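Local structure of tyrosinase (Aspergillus oryzae, 6JU8) at residues A[98-104]-A[328-332]; A[103-108]-A[379-384]; A[332-336]-A[372-376]. The protein probably oxidises L-tyrosine and L-dopa to L-dopaquinone with molecular oxygen at a pair of copper ions, as a tyrosinase of the melanin pathway. The protein carries 1 engineered substitution. One frame throughout, in Å; residues are numbered along the deposited sequence.

Contact 1 of 3, residues A[98-104]-A[328-332]; sequences HNNYTFP and LEAIH. With CU (copper (II) ion), chain C; CU (copper (II) ion), chain D.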
loop_
_atom_site.group_PDB
_atom_site.type_symbol
_atom_site.label_atom_id
_atom_site.label_comp_id
_atom_site.label_asym_id
_atom_site.label_seq_id
_atom_site.Cartn_x
_atom_site.Cartn_y
_atom_site.Cartn_z
ATOM N N HIS A 98 -15.523 -8.305 -24.838
ATOM C CA HIS A 98 -15.493 -6.850 -24.728
ATOM C C HIS A 98 -15.881 -6.244 -26.067
ATOM O O HIS A 98 -15.592 -6.835 -27.122
ATOM C CB HIS A 98 -14.103 -6.367 -24.267
ATOM C CG HIS A 98 -13.777 -6.908 -22.906
ATOM N ND1 HIS A 98 -12.781 -7.846 -22.722
ATOM C CD2 HIS A 98 -14.305 -6.687 -21.677
ATOM C CE1 HIS A 98 -12.694 -8.138 -21.443
ATOM N NE2 HIS A 98 -13.622 -7.477 -20.768
ATOM N N ASN A 99 -16.529 -5.096 -26.019
ATOM C CA ASN A 99 -16.939 -4.371 -27.233
ATOM C C ASN A 99 -17.852 -5.242 -28.086
ATOM O O ASN A 99 -17.784 -5.220 -29.317
ATOM C CB ASN A 99 -15.745 -3.893 -28.065
ATOM C CG ASN A 99 -16.133 -2.814 -29.052
ATOM O OD1 ASN A 99 -16.861 -1.874 -28.726
ATOM N ND2 ASN A 99 -15.676 -2.933 -30.303
ATOM N N ASN A 100 -18.734 -6.003 -27.439
ATOM C CA ASN A 100 -19.871 -6.611 -28.133
ATOM C C ASN A 100 -21.054 -6.682 -27.190
ATOM O O ASN A 100 -20.892 -6.584 -25.967
ATOM C CB ASN A 100 -19.503 -7.995 -28.663
ATOM C CG ASN A 100 -20.336 -8.442 -29.845
ATOM O OD1 ASN A 100 -21.228 -7.718 -30.318
ATOM N ND2 ASN A 100 -20.043 -9.643 -30.325
ATOM N N TYR A 101 -22.235 -6.912 -27.750
ATOM C CA TYR A 101 -23.487 -6.855 -26.995
ATOM C C TYR A 101 -23.661 -7.989 -26.004
ATOM O O TYR A 101 -24.529 -7.934 -25.137
ATOM C CB TYR A 101 -24.674 -6.800 -27.974
ATOM C CG TYR A 101 -24.427 -5.730 -29.013
ATOM C CD1 TYR A 101 -24.437 -4.391 -28.633
ATOM C CD2 TYR A 101 -24.161 -6.054 -30.341
ATOM C CE1 TYR A 101 -24.211 -3.395 -29.570
ATOM C CE2 TYR A 101 -23.934 -5.062 -31.275
ATOM C CZ TYR A 101 -23.948 -3.741 -30.884
ATOM O OH TYR A 101 -23.721 -2.708 -31.763
ATOM N N THR A 102 -22.847 -9.035 -26.124
ATOM C CA THR A 102 -22.796 -10.110 -25.139
ATOM C C THR A 102 -21.856 -9.787 -23.986
ATOM O O THR A 102 -21.657 -10.633 -23.114
ATOM C CB THR A 102 -22.388 -11.423 -25.850
ATOM O OG1 THR A 102 -21.253 -11.105 -26.674
ATOM C CG2 THR A 102 -23.497 -11.991 -26.731
ATOM N N PHE A 103 -21.291 -8.588 -23.931
ATOM C CA PHE A 103 -20.461 -8.226 -22.769
ATOM C C PHE A 103 -21.192 -8.497 -21.470
ATOM O O PHE A 103 -20.622 -9.139 -20.568
ATOM C CB PHE A 103 -20.017 -6.759 -22.915
ATOM C CG PHE A 103 -19.595 -6.117 -21.617
ATOM C CD1 PHE A 103 -18.327 -6.386 -21.091
ATOM C CD2 PHE A 103 -20.465 -5.283 -20.909
ATOM C CE1 PHE A 103 -17.919 -5.850 -19.886
ATOM C CE2 PHE A 103 -20.064 -4.765 -19.681
ATOM C CZ PHE A 103 -18.812 -5.073 -19.162
ATOM N N PRO A 104 -22.430 -8.069 -21.239
ATOM C CA PRO A 104 -23.031 -8.338 -19.916
ATOM C C PRO A 104 -23.314 -9.804 -19.683
ATOM O O PRO A 104 -23.253 -10.270 -18.532
ATOM C CB PRO A 104 -24.348 -7.539 -19.962
ATOM C CG PRO A 104 -24.103 -6.487 -21.014
ATOM C CD PRO A 104 -23.280 -7.190 -22.078
ATOM N N LEU A 328 -23.301 0.916 -20.203
ATOM C CA LEU A 328 -22.795 0.103 -19.110
ATOM C C LEU A 328 -21.322 -0.270 -19.267
ATOM O O LEU A 328 -20.509 -0.190 -18.333
ATOM C CB LEU A 328 -23.598 -1.209 -19.060
ATOM C CG LEU A 328 -23.138 -2.231 -18.016
ATOM C CD1 LEU A 328 -23.613 -1.796 -16.632
ATOM C CD2 LEU A 328 -23.670 -3.613 -18.371
ATOM N N GLU A 329 -20.939 -0.689 -20.480
ATOM C CA GLU A 329 -19.572 -1.163 -20.683
ATOM C C GLU A 329 -18.586 0.000 -20.552
ATOM O O GLU A 329 -17.525 -0.173 -19.942
ATOM C CB GLU A 329 -19.437 -1.812 -22.058
ATOM C CG GLU A 329 -18.087 -2.472 -22.272
ATOM C CD GLU A 329 -17.989 -3.263 -23.560
ATOM O OE1 GLU A 329 -18.859 -3.178 -24.454
ATOM O OE2 GLU A 329 -16.966 -3.967 -23.685
ATOM N N ALA A 330 -18.928 1.159 -21.096
ATOM C CA ALA A 330 -18.073 2.349 -21.009
ATOM C C ALA A 330 -17.887 2.766 -19.559
ATOM O O ALA A 330 -16.787 3.137 -19.128
ATOM C CB ALA A 330 -18.693 3.466 -21.857
ATOM N N ILE A 331 -18.970 2.796 -18.771
ATOM C CA ILE A 331 -18.819 3.136 -17.355
ATOM C C ILE A 331 -17.869 2.137 -16.698
ATOM O O ILE A 331 -16.928 2.475 -15.978
ATOM C CB ILE A 331 -20.159 3.171 -16.603
ATOM C CG1 ILE A 331 -21.057 4.309 -17.121
ATOM C CG2 ILE A 331 -19.938 3.295 -15.105
ATOM C CD1 ILE A 331 -22.449 4.333 -16.516
ATOM N N HIS A 332 -18.136 0.851 -16.923
ATOM C CA HIS A 332 -17.323 -0.237 -16.391
ATOM C C HIS A 332 -15.854 -0.091 -16.760
ATOM O O HIS A 332 -14.990 -0.402 -15.927
ATOM C CB HIS A 332 -17.898 -1.554 -16.918
ATOM C CG HIS A 332 -16.922 -2.620 -17.296
ATOM N ND1 HIS A 332 -16.271 -2.663 -18.518
ATOM C CD2 HIS A 332 -16.529 -3.733 -16.631
ATOM C CE1 HIS A 332 -15.514 -3.749 -18.567
ATOM N NE2 HIS A 332 -15.642 -4.433 -17.422
HETATM CU CU CU C . -14.143 -8.759 -19.047
HETATM CU CU CU D . -14.419 -5.814 -16.259
HETATM O O HOH W 1 -13.797 -7.233 -17.921
#
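F103 is held between E329 and H332, an aliphatic chain against its face and its own rim directed at the face of an imidazole. The glutamate lies flat on the phenyl group: its CG sits 3.8 Å from the centroid of the F103 ring, almost on the ring normal, a CH-pi contact. The carboxylate continues the layer, its plane nearly parallel to the ring. An extended chain (CG anti to the backbone N, chi1 -173°) carries E329 across the phenyl face and delivers its acid group to the loop ahead of helix 103-129. There OE2 of E329 receives N99 N over 2.6 Å in a nearly straight bond of 174°, on the lone pair facing the other oxygen. OE1 is taken up by S303 and T304, so both oxygens of this buried acid are paid for.

The rim of F103 meets H332. CZ of F103 stands 3.4 Å above the middle of the H332 ring, an edge-to-face pair with planes at 59°. In that ring ND1 donates to E329 O at 3.1 Å, which leaves NE2 to bind the chain D copper at 2.2 Å. Leucine suits position 328, where its CD2 fills the angle between F103 CE2 and P104 CG.

H98, next to N99, binds the other copper through NE2. E329 thus ties the loop of one copper ligand with its carboxylate and orients a ligand of the second with its carbonyl, while the phenyl ring probably limits tilting of H332: a second shell serving both metals.

Contact 2 of 3, residues A[103-108]-A[379-384]; sequences FPTWHR and IDRLTA. With CU (copper (II) ion), chain C.
Helices 103-108 and 379-384 cross at 124°, their axes 9.9 Å apart at closest approach, and come nearest at R108 and D380, whose CA atoms are 5.9 Å apart. A buried salt bridge marks this point. R108 NE donates to D380 OD1 over 2.7 Å; the oxygen lies close to the guanidinium plane and accepts on its syn lone pair, while the carboxylate itself stands nearly perpendicular to the guanidinium. A bend at chi3 (-72°) turns the end of the arginine along helix 379-384, where R108 NH2 makes a weak bond to D380 O and lies 3.6 Å from T383 CG2. NH1 goes on to V429 and Q387, while OD2 of D380 is bonded by Y437 and Y439, which probably spreads the buried charges over several partners. Water 2 gives one hydrogen to D380 OD1 and the other to P104 O.

Beyond the bridge the interface is mostly apolar. F103 CE2 meets I379 CG2 at 4.1 Å, and P104 CB packs on T383, whose OG1 bonds back to I379 O and so hides its polarity. One turn after F103, H107 ND1 donates to F103 O at 2.8 Å, fixing the imidazole that binds the chain C copper through NE2.

Helix 328-340 closes one flank, with L328 on T383 and H332 on I379; helix 298-302 covers P104 and T383 through W298.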
loop_
_atom_site.group_PDB
_atom_site.type_symbol
_atom_site.label_atom_id
_atom_site.label_comp_id
_atom_site.label_asym_id
_atom_site.label_seq_id
_atom_site.Cartn_x
_atom_site.Cartn_y
_atom_site.Cartn_z
ATOM N N PHE A 103 -21.291 -8.588 -23.931
ATOM C CA PHE A 103 -20.461 -8.226 -22.769
ATOM C C PHE A 103 -21.192 -8.497 -21.470
ATOM O O PHE A 103 -20.622 -9.139 -20.568
ATOM C CB PHE A 103 -20.017 -6.759 -22.915
ATOM C CG PHE A 103 -19.595 -6.117 -21.617
ATOM C CD1 PHE A 103 -18.327 -6.386 -21.091
ATOM C CD2 PHE A 103 -20.465 -5.283 -20.909
ATOM C CE1 PHE A 103 -17.919 -5.850 -19.886
ATOM C CE2 PHE A 103 -20.064 -4.765 -19.681
ATOM C CZ PHE A 103 -18.812 -5.073 -19.162
ATOM N N PRO A 104 -22.430 -8.069 -21.239
ATOM C CA PRO A 104 -23.031 -8.338 -19.916
ATOM C C PRO A 104 -23.314 -9.804 -19.683
ATOM O O PRO A 104 -23.253 -10.270 -18.532
ATOM C CB PRO A 104 -24.348 -7.539 -19.962
ATOM C CG PRO A 104 -24.103 -6.487 -21.014
ATOM C CD PRO A 104 -23.280 -7.190 -22.078
ATOM N N THR A 105 -23.687 -10.549 -20.744
ATOM C CA THR A 105 -24.105 -11.937 -20.485
ATOM C C THR A 105 -22.915 -12.860 -20.342
ATOM O O THR A 105 -22.917 -13.773 -19.492
ATOM C CB THR A 105 -25.080 -12.416 -21.579
ATOM O OG1 THR A 105 -24.480 -12.084 -22.835
ATOM C CG2 THR A 105 -26.413 -11.684 -21.436
ATOM N N TRP A 106 -21.853 -12.621 -21.122
ATOM C CA TRP A 106 -20.627 -13.413 -20.879
ATOM C C TRP A 106 -20.193 -13.235 -19.440
ATOM O O TRP A 106 -19.873 -14.201 -18.725
ATOM C CB TRP A 106 -19.522 -12.989 -21.883
ATOM C CG TRP A 106 -18.342 -13.918 -21.756
ATOM C CD1 TRP A 106 -18.143 -15.054 -22.493
ATOM C CD2 TRP A 106 -17.240 -13.811 -20.863
ATOM N NE1 TRP A 106 -16.968 -15.682 -22.110
ATOM C CE2 TRP A 106 -16.407 -14.926 -21.104
ATOM C CE3 TRP A 106 -16.881 -12.890 -19.861
ATOM C CZ2 TRP A 106 -15.227 -15.143 -20.386
ATOM C CZ3 TRP A 106 -15.707 -13.106 -19.160
ATOM C CH2 TRP A 106 -14.887 -14.228 -19.416
ATOM N N HIS A 107 -20.155 -11.976 -18.963
ATOM C CA HIS A 107 -19.685 -11.746 -17.599
ATOM C C HIS A 107 -20.670 -12.239 -16.560
ATOM O O HIS A 107 -20.221 -12.642 -15.466
ATOM C CB HIS A 107 -19.351 -10.257 -17.401
ATOM C CG HIS A 107 -18.095 -9.860 -18.101
ATOM N ND1 HIS A 107 -18.030 -9.471 -19.434
ATOM C CD2 HIS A 107 -16.814 -9.811 -17.668
ATOM C CE1 HIS A 107 -16.768 -9.188 -19.760
ATOM N NE2 HIS A 107 -16.002 -9.399 -18.705
ATOM N N ARG A 108 -21.969 -12.295 -16.846
ATOM C CA ARG A 108 -22.932 -12.860 -15.909
ATOM C C ARG A 108 -22.553 -14.302 -15.618
ATOM O O ARG A 108 -22.557 -14.734 -14.452
ATOM C CB ARG A 108 -24.350 -12.754 -16.485
ATOM C CG ARG A 108 -25.397 -13.456 -15.597
ATOM C CD ARG A 108 -26.822 -13.015 -15.937
ATOM N NE ARG A 108 -27.070 -11.650 -15.493
ATOM C CZ ARG A 108 -28.105 -10.898 -15.808
ATOM N NH1 ARG A 108 -29.097 -11.331 -16.583
ATOM N NH2 ARG A 108 -28.167 -9.653 -15.332
ATOM N N ILE A 379 -21.621 -4.914 -11.912
ATOM C CA ILE A 379 -22.035 -4.752 -13.318
ATOM C C ILE A 379 -23.195 -5.692 -13.619
ATOM O O ILE A 379 -24.134 -5.317 -14.345
ATOM C CB ILE A 379 -20.836 -4.948 -14.245
ATOM C CG1 ILE A 379 -19.766 -3.875 -13.981
ATOM C CG2 ILE A 379 -21.247 -5.014 -15.713
ATOM C CD1 ILE A 379 -20.265 -2.449 -14.169
ATOM N N ASP A 380 -23.166 -6.896 -13.045
ATOM C CA ASP A 380 -24.286 -7.830 -13.200
ATOM C C ASP A 380 -25.562 -7.285 -12.581
ATOM O O ASP A 380 -26.656 -7.401 -13.158
ATOM C CB ASP A 380 -23.923 -9.186 -12.560
ATOM C CG ASP A 380 -24.953 -10.215 -13.009
ATOM O OD1 ASP A 380 -24.942 -10.515 -14.222
ATOM O OD2 ASP A 380 -25.773 -10.673 -12.184
ATOM N N ARG A 381 -25.436 -6.697 -11.395
ATOM C CA ARG A 381 -26.565 -6.057 -10.693
ATOM C C ARG A 381 -27.151 -4.903 -11.504
ATOM O O ARG A 381 -28.373 -4.769 -11.627
ATOM C CB ARG A 381 -26.053 -5.605 -9.316
ATOM C CG ARG A 381 -27.119 -4.826 -8.511
ATOM C CD ARG A 381 -26.573 -4.599 -7.088
ATOM N NE ARG A 381 -27.361 -3.615 -6.363
ATOM C CZ ARG A 381 -27.178 -2.294 -6.467
ATOM N NH1 ARG A 381 -26.242 -1.802 -7.284
ATOM N NH2 ARG A 381 -27.937 -1.457 -5.784
ATOM N N LEU A 382 -26.279 -4.052 -12.055
ATOM C CA LEU A 382 -26.755 -2.942 -12.879
ATOM C C LEU A 382 -27.495 -3.465 -14.105
ATOM O O LEU A 382 -28.522 -2.922 -14.508
ATOM C CB LEU A 382 -25.590 -2.062 -13.317
ATOM C CG LEU A 382 -24.927 -1.247 -12.189
ATOM C CD1 LEU A 382 -23.712 -0.519 -12.734
ATOM C CD2 LEU A 382 -25.916 -0.281 -11.548
ATOM N N THR A 383 -26.995 -4.552 -14.682
ATOM C CA THR A 383 -27.694 -5.198 -15.799
ATOM C C THR A 383 -29.068 -5.664 -15.332
ATOM O O THR A 383 -30.074 -5.457 -16.050
ATOM C CB THR A 383 -26.879 -6.352 -16.375
ATOM O OG1 THR A 383 -25.620 -5.840 -16.841
ATOM C CG2 THR A 383 -27.587 -6.944 -17.589
ATOM N N ALA A 384 -29.147 -6.347 -14.190
ATOM C CA ALA A 384 -30.434 -6.846 -13.692
ATOM C C ALA A 384 -31.378 -5.707 -13.397
ATOM O O ALA A 384 -32.582 -5.783 -13.686
ATOM C CB ALA A 384 -30.172 -7.681 -12.428
HETATM CU CU CU C . -14.143 -8.759 -19.047
HETATM O O HOH W 2 -23.021 -9.262 -15.901
HETATM O O HOH W 1 -13.797 -7.233 -17.921
#

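Contact 3 of 3, residues A[332-336]-A[372-376]; sequences HNNVH and FWLHH. With CU (copper (II) ion), chain D.
One of the two copper sites of the tyrosinase core is built here, between two nearly antiparallel helices (154° between their directions). H332 and H336, one turn apart on the first, and H376 from the second all bind the chain D copper through NE2, at 1.9 Å for each of H336 and H376; water 1 adds a longer bond of 2.3 Å. The ligand nitrogens crowd together because they share the metal, H332 NE2 standing 3.1 Å from H376 NE2 without a hydrogen bond. Imidazole suits the task: one nitrogen holds copper while the other can be steered by the protein, as ND1 of H336 is by M360 O.

H375 fills the space between the helices but does not bind the metal. Its CG lies anti to the backbone N (chi1 179°), which sends the ring across to the facing helix. There H375 NE2 donates to H332 O at 3.3 Å, a carbonyl that also accepts the helical N-H of H336. CD2 of the same ring points at the face of H336, 3.7 Å above its plane, in an edge-to-face pair with planes at 84°. V335 CG1 packs on H375 CE1 at 3.4 Å, a compact branched methyl that fits against an imidazole carbon.

F372 completes the aromatic cluster. Its CD2 touches CE1 of H336, rim to rim, while one face lies against CD2 of H376, so a single phenyl ring backs two ligands. F372 also meets H71, a ligand of the other copper, edge to face.

Two histidines four residues apart on one helix and a third from a partner helix are characteristic of one half, the CuB site, of the binuclear type 3 copper centre of tyrosinases and haemocyanins.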
loop_
_atom_site.group_PDB
_atom_site.type_symbol
_atom_site.label_atom_id
_atom_site.label_comp_id
_atom_site.label_asym_id
_atom_site.label_seq_id
_atom_site.Cartn_x
_atom_site.Cartn_y
_atom_site.Cartn_z
ATOM N N HIS A 332 -18.136 0.851 -16.923
ATOM C CA HIS A 332 -17.323 -0.237 -16.391
ATOM C C HIS A 332 -15.854 -0.091 -16.760
ATOM O O HIS A 332 -14.990 -0.402 -15.927
ATOM C CB HIS A 332 -17.898 -1.554 -16.918
ATOM C CG HIS A 332 -16.922 -2.620 -17.296
ATOM N ND1 HIS A 332 -16.271 -2.663 -18.518
ATOM C CD2 HIS A 332 -16.529 -3.733 -16.631
ATOM C CE1 HIS A 332 -15.514 -3.749 -18.567
ATOM N NE2 HIS A 332 -15.642 -4.433 -17.422
ATOM N N ASN A 333 -15.538 0.358 -17.970
ATOM C CA ASN A 333 -14.148 0.522 -18.427
ATOM C C ASN A 333 -13.468 1.610 -17.623
ATOM O O ASN A 333 -12.304 1.460 -17.225
ATOM C CB ASN A 333 -14.164 0.929 -19.905
ATOM C CG ASN A 333 -14.537 -0.170 -20.880
ATOM O OD1 ASN A 333 -14.711 -1.315 -20.504
ATOM N ND2 ASN A 333 -14.703 0.234 -22.140
ATOM N N ASN A 334 -14.162 2.716 -17.403
ATOM C CA ASN A 334 -13.604 3.794 -16.587
ATOM C C ASN A 334 -13.346 3.291 -15.175
ATOM O O ASN A 334 -12.288 3.573 -14.588
ATOM C CB ASN A 334 -14.562 4.985 -16.599
ATOM C CG ASN A 334 -14.400 5.805 -17.856
ATOM O OD1 ASN A 334 -13.470 6.610 -17.965
ATOM N ND2 ASN A 334 -15.317 5.644 -18.798
ATOM N N VAL A 335 -14.289 2.566 -14.567
ATOM C CA VAL A 335 -14.060 2.096 -13.196
ATOM C C VAL A 335 -12.859 1.172 -13.152
ATOM O O VAL A 335 -12.032 1.272 -12.233
ATOM C CB VAL A 335 -15.333 1.433 -12.639
ATOM C CG1 VAL A 335 -15.033 0.844 -11.276
ATOM C CG2 VAL A 335 -16.449 2.461 -12.551
ATOM N N HIS A 336 -12.670 0.281 -14.136
ATOM C CA HIS A 336 -11.441 -0.517 -14.202
ATOM C C HIS A 336 -10.200 0.378 -14.152
ATOM O O HIS A 336 -9.249 0.126 -13.405
ATOM C CB HIS A 336 -11.408 -1.308 -15.507
ATOM C CG HIS A 336 -11.982 -2.687 -15.469
ATOM N ND1 HIS A 336 -11.310 -3.742 -14.883
ATOM C CD2 HIS A 336 -13.126 -3.213 -15.967
ATOM C CE1 HIS A 336 -12.003 -4.853 -15.028
ATOM N NE2 HIS A 336 -13.134 -4.564 -15.649
ATOM N N PHE A 372 -11.784 -7.442 -9.109
ATOM C CA PHE A 372 -12.380 -7.663 -10.424
ATOM C C PHE A 372 -13.780 -8.248 -10.281
ATOM O O PHE A 372 -14.750 -7.817 -10.917
ATOM C CB PHE A 372 -11.500 -8.622 -11.240
ATOM C CG PHE A 372 -12.116 -9.029 -12.556
ATOM C CD1 PHE A 372 -12.962 -10.131 -12.620
ATOM C CD2 PHE A 372 -11.838 -8.304 -13.713
ATOM C CE1 PHE A 372 -13.538 -10.490 -13.834
ATOM C CE2 PHE A 372 -12.384 -8.661 -14.921
ATOM C CZ PHE A 372 -13.228 -9.767 -14.964
ATOM N N TRP A 373 -13.901 -9.292 -9.471
ATOM C CA TRP A 373 -15.132 -10.064 -9.393
ATOM C C TRP A 373 -16.229 -9.290 -8.683
ATOM O O TRP A 373 -17.404 -9.456 -8.978
ATOM C CB TRP A 373 -14.811 -11.361 -8.641
ATOM C CG TRP A 373 -13.610 -12.077 -9.197
ATOM C CD1 TRP A 373 -12.312 -11.976 -8.762
ATOM C CD2 TRP A 373 -13.592 -13.024 -10.281
ATOM N NE1 TRP A 373 -11.489 -12.784 -9.518
ATOM C CE2 TRP A 373 -12.261 -13.445 -10.451
ATOM C CE3 TRP A 373 -14.584 -13.563 -11.128
ATOM C CZ2 TRP A 373 -11.893 -14.375 -11.421
ATOM C CZ3 TRP A 373 -14.213 -14.486 -12.099
ATOM C CH2 TRP A 373 -12.864 -14.890 -12.245
ATOM N N LEU A 374 -15.822 -8.455 -7.728
ATOM C CA LEU A 374 -16.775 -7.608 -6.988
ATOM C C LEU A 374 -17.300 -6.481 -7.854
ATOM O O LEU A 374 -18.496 -6.168 -7.822
ATOM C CB LEU A 374 -16.076 -7.066 -5.740
ATOM C CG LEU A 374 -15.418 -8.087 -4.818
ATOM C CD1 LEU A 374 -14.765 -7.371 -3.641
ATOM C CD2 LEU A 374 -16.385 -9.161 -4.332
ATOM N N HIS A 375 -16.410 -5.925 -8.668
ATOM C CA HIS A 375 -16.824 -4.974 -9.709
ATOM C C HIS A 375 -17.811 -5.629 -10.663
ATOM O O HIS A 375 -18.901 -5.098 -10.945
ATOM C CB HIS A 375 -15.569 -4.496 -10.449
ATOM C CG HIS A 375 -15.829 -3.541 -11.562
ATOM N ND1 HIS A 375 -16.715 -2.492 -11.465
ATOM C CD2 HIS A 375 -15.236 -3.468 -12.794
ATOM C CE1 HIS A 375 -16.676 -1.827 -12.616
ATOM N NE2 HIS A 375 -15.797 -2.387 -13.446
ATOM N N HIS A 376 -17.436 -6.809 -11.205
ATOM C CA HIS A 376 -18.352 -7.440 -12.150
ATOM C C HIS A 376 -19.628 -7.921 -11.489
ATOM O O HIS A 376 -20.663 -7.980 -12.156
ATOM C CB HIS A 376 -17.632 -8.579 -12.902
ATOM C CG HIS A 376 -17.007 -7.965 -14.138
ATOM N ND1 HIS A 376 -17.787 -7.637 -15.226
ATOM C CD2 HIS A 376 -15.773 -7.483 -14.394
ATOM C CE1 HIS A 376 -17.032 -7.037 -16.129
ATOM N NE2 HIS A 376 -15.779 -6.923 -15.649
HETATM CU CU CU D . -14.419 -5.814 -16.259
HETATM O O HOH W 1 -13.797 -7.233 -17.921
#

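In the fold
Three helices, 103-129, 328-340 and 371-389, meet pairwise in the three contacts and flank a pair of coppers. CU of chain C lies 4.1 Å from CU of chain D. Contacts 1 and 2 share F103 and P104, and join where L328 CD2 lies 3.3 Å from T383 OG1. H332 is common to contacts 1 and 3. Helix 371-389 gives one turn to contact 3 and the next to contact 2; H376 of contact 3 stacks on H107 of contact 2 (CE1 to CD2 3.2 Å), so ligands of different coppers touch directly. F103 CZ, central to contact 1, lies 4.0 Å from H376 CE1. Water 1 bridges the metals, and H71 completes the chain C site alongside H98 and H107.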